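Regulatory protein recX (Lactobacillus salivarius, PDB 3E3V) probably modulates the activity of the recombinase RecA, as a RecX-family protein built from three-helix repeats. Local coordinates at residues N57-D61 / L62-N66. Numbering follows the deposited sequence.
Sequences NKLID and LDLIN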
loop_
_atom_site.group_PDB
_atom_site.type_symbol
_atom_site.label_atom_id
_atom_site.label_comp_id
_atom_site.label_asym_id
_atom_site.label_seq_id
_atom_site.Cartn_x
_atom_site.Cartn_y
_atom_site.Cartn_z
ATOM N N ASN A 57 -3.769 16.138 -16.461
ATOM C CA ASN A 57 -4.016 17.344 -15.676
ATOM C C ASN A 57 -5.504 17.612 -15.522
ATOM O O ASN A 57 -5.965 18.036 -14.462
ATOM C CB ASN A 57 -3.348 18.554 -16.323
ATOM C CG ASN A 57 -1.847 18.528 -16.171
ATOM O OD1 ASN A 57 -1.329 18.355 -15.068
ATOM N ND2 ASN A 57 -1.136 18.697 -17.280
ATOM N N LYS A 58 -6.248 17.388 -16.593
ATOM C CA LYS A 58 -7.688 17.589 -16.569
ATOM C C LYS A 58 -8.294 16.603 -15.574
ATOM O O LYS A 58 -9.127 16.975 -14.746
ATOM C CB LYS A 58 -8.275 17.364 -17.967
ATOM C CG LYS A 58 -9.789 17.511 -18.053
ATOM C CD LYS A 58 -10.257 18.824 -17.470
ATOM C CE LYS A 58 -11.573 19.246 -18.094
ATOM N NZ LYS A 58 -11.421 19.453 -19.562
ATOM N N LEU A 59 -7.874 15.342 -15.653
ATOM C CA LEU A 59 -8.384 14.328 -14.736
ATOM C C LEU A 59 -8.038 14.669 -13.289
ATOM O O LEU A 59 -8.832 14.432 -12.380
ATOM C CB LEU A 59 -7.818 12.954 -15.091
ATOM C CG LEU A 59 -8.226 12.405 -16.457
ATOM C CD1 LEU A 59 -7.597 11.023 -16.667
ATOM C CD2 LEU A 59 -9.736 12.318 -16.545
ATOM N N ILE A 60 -6.849 15.223 -13.068
ATOM C CA ILE A 60 -6.453 15.599 -11.716
ATOM C C ILE A 60 -7.347 16.738 -11.244
ATOM O O ILE A 60 -7.791 16.765 -10.097
ATOM C CB ILE A 60 -4.990 16.070 -11.673
ATOM C CG1 ILE A 60 -4.057 14.895 -11.986
ATOM C CG2 ILE A 60 -4.689 16.695 -10.314
ATOM C CD1 ILE A 60 -2.612 15.313 -12.187
ATOM N N ASP A 61 -7.609 17.680 -12.144
ATOM C CA ASP A 61 -8.453 18.835 -11.838
ATOM C C ASP A 61 -9.861 18.389 -11.433
ATOM O O ASP A 61 -10.441 18.925 -10.490
ATOM C CB ASP A 61 -8.527 19.758 -13.056
ATOM C CG ASP A 61 -9.269 21.042 -12.766
ATOM O OD1 ASP A 61 -8.867 21.744 -11.817
ATOM O OD2 ASP A 61 -10.249 21.350 -13.490
ATOM N N LEU A 62 -10.393 17.399 -12.147
ATOM C CA LEU A 62 -11.720 16.856 -11.871
ATOM C C LEU A 62 -11.663 15.869 -10.705
ATOM O O LEU A 62 -12.664 15.239 -10.350
ATOM C CB LEU A 62 -12.261 16.158 -13.120
ATOM C CG LEU A 62 -12.458 17.062 -14.341
ATOM C CD1 LEU A 62 -12.748 16.230 -15.588
ATOM C CD2 LEU A 62 -13.609 18.036 -14.055
ATOM N N ASP A 63 -10.479 15.740 -10.116
ATOM C CA ASP A 63 -10.255 14.843 -8.990
ATOM C C ASP A 63 -10.550 13.384 -9.341
ATOM O O ASP A 63 -10.949 12.599 -8.490
ATOM C CB ASP A 63 -11.107 15.284 -7.791
ATOM C CG ASP A 63 -10.694 14.605 -6.487
ATOM O OD1 ASP A 63 -9.480 14.535 -6.208
ATOM O OD2 ASP A 63 -11.581 14.153 -5.730
ATOM N N LEU A 64 -10.354 13.030 -10.606
ATOM C CA LEU A 64 -10.568 11.663 -11.056
ATOM C C LEU A 64 -9.255 10.890 -10.860
ATOM O O LEU A 64 -9.225 9.659 -10.869
ATOM C CB LEU A 64 -11.004 11.663 -12.521
ATOM C CG LEU A 64 -12.340 12.385 -12.739
ATOM C CD1 LEU A 64 -12.658 12.468 -14.220
ATOM C CD2 LEU A 64 -13.432 11.646 -11.987
ATOM N N ILE A 65 -8.170 11.644 -10.696
ATOM C CA ILE A 65 -6.858 11.082 -10.412
ATOM C C ILE A 65 -6.446 11.846 -9.165
ATOM O O ILE A 65 -6.470 13.080 -9.147
ATOM C CB ILE A 65 -5.823 11.348 -11.527
ATOM C CG1 ILE A 65 -6.101 10.444 -12.727
ATOM C CG2 ILE A 65 -4.400 11.097 -10.986
ATOM C CD1 ILE A 65 -5.110 10.622 -13.857
ATOM N N ASN A 66 -6.096 11.115 -8.116
ATOM C CA ASN A 66 -5.709 11.744 -6.864
ATOM C C ASN A 66 -4.861 10.746 -6.087
ATOM O O ASN A 66 -5.388 9.897 -5.369
ATOM C CB ASN A 66 -6.957 12.105 -6.053
ATOM C CG ASN A 66 -6.633 12.928 -4.825
ATOM O OD1 ASN A 66 -5.699 12.619 -4.079
ATOM N ND2 ASN A 66 -7.417 13.979 -4.596
#
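With CG1 swung opposite the carbonyl carbon (chi1 -75°) and the chain extended beyond it, Ile65 reaches back to Leu59, whose CG takes the same setting (chi1 -64°). The two side chains meet at an oblique angle, Ile65 CD1 lying 3.8 Å from Leu59 CD1 and equally near its CB. The other branch of Ile65, CG2, rests 3.9 Å from Ile60 CG1, so the residue straddles two neighbours of the last helical turn. Leu64 comes in nearly perpendicular to Leu59 and sets its CD1 3.7 Å from Leu59 CD2. Helix 49-61 ends in a Schellman motif: Asp63 takes positive phi (60°), Leu64 N bonds to Leu59 O at 2.7 Å, and Asp63 N reaches Ile60 O from above the carbonyl plane. Ile65 N adds a weak bond to Leu59 O, which thus accepts two amides beyond the helix end. Farther along, Asn66 ND2 gives Asp63 OD1 an almost straight 2.7 Å bond, within the Asn66 amide plane, while Asn66 OD1 caps Asn69 N at the start of helix 67-81. Leu59 also packs on Ala24 and Leu25 of helix 14-29, and Ile65 on Val38 of helix 35-39. An alanine at Ile65 would remove CG1, CG2 and CD1 and is likely to open a gap beside Leu59 and Ile60, weakening the hydrophobic hold of the turn on the helix. Polar backbone closure and apolar side-chain packing together probably set the direction in which the chain leaves helix 49-61 for helix 67-81.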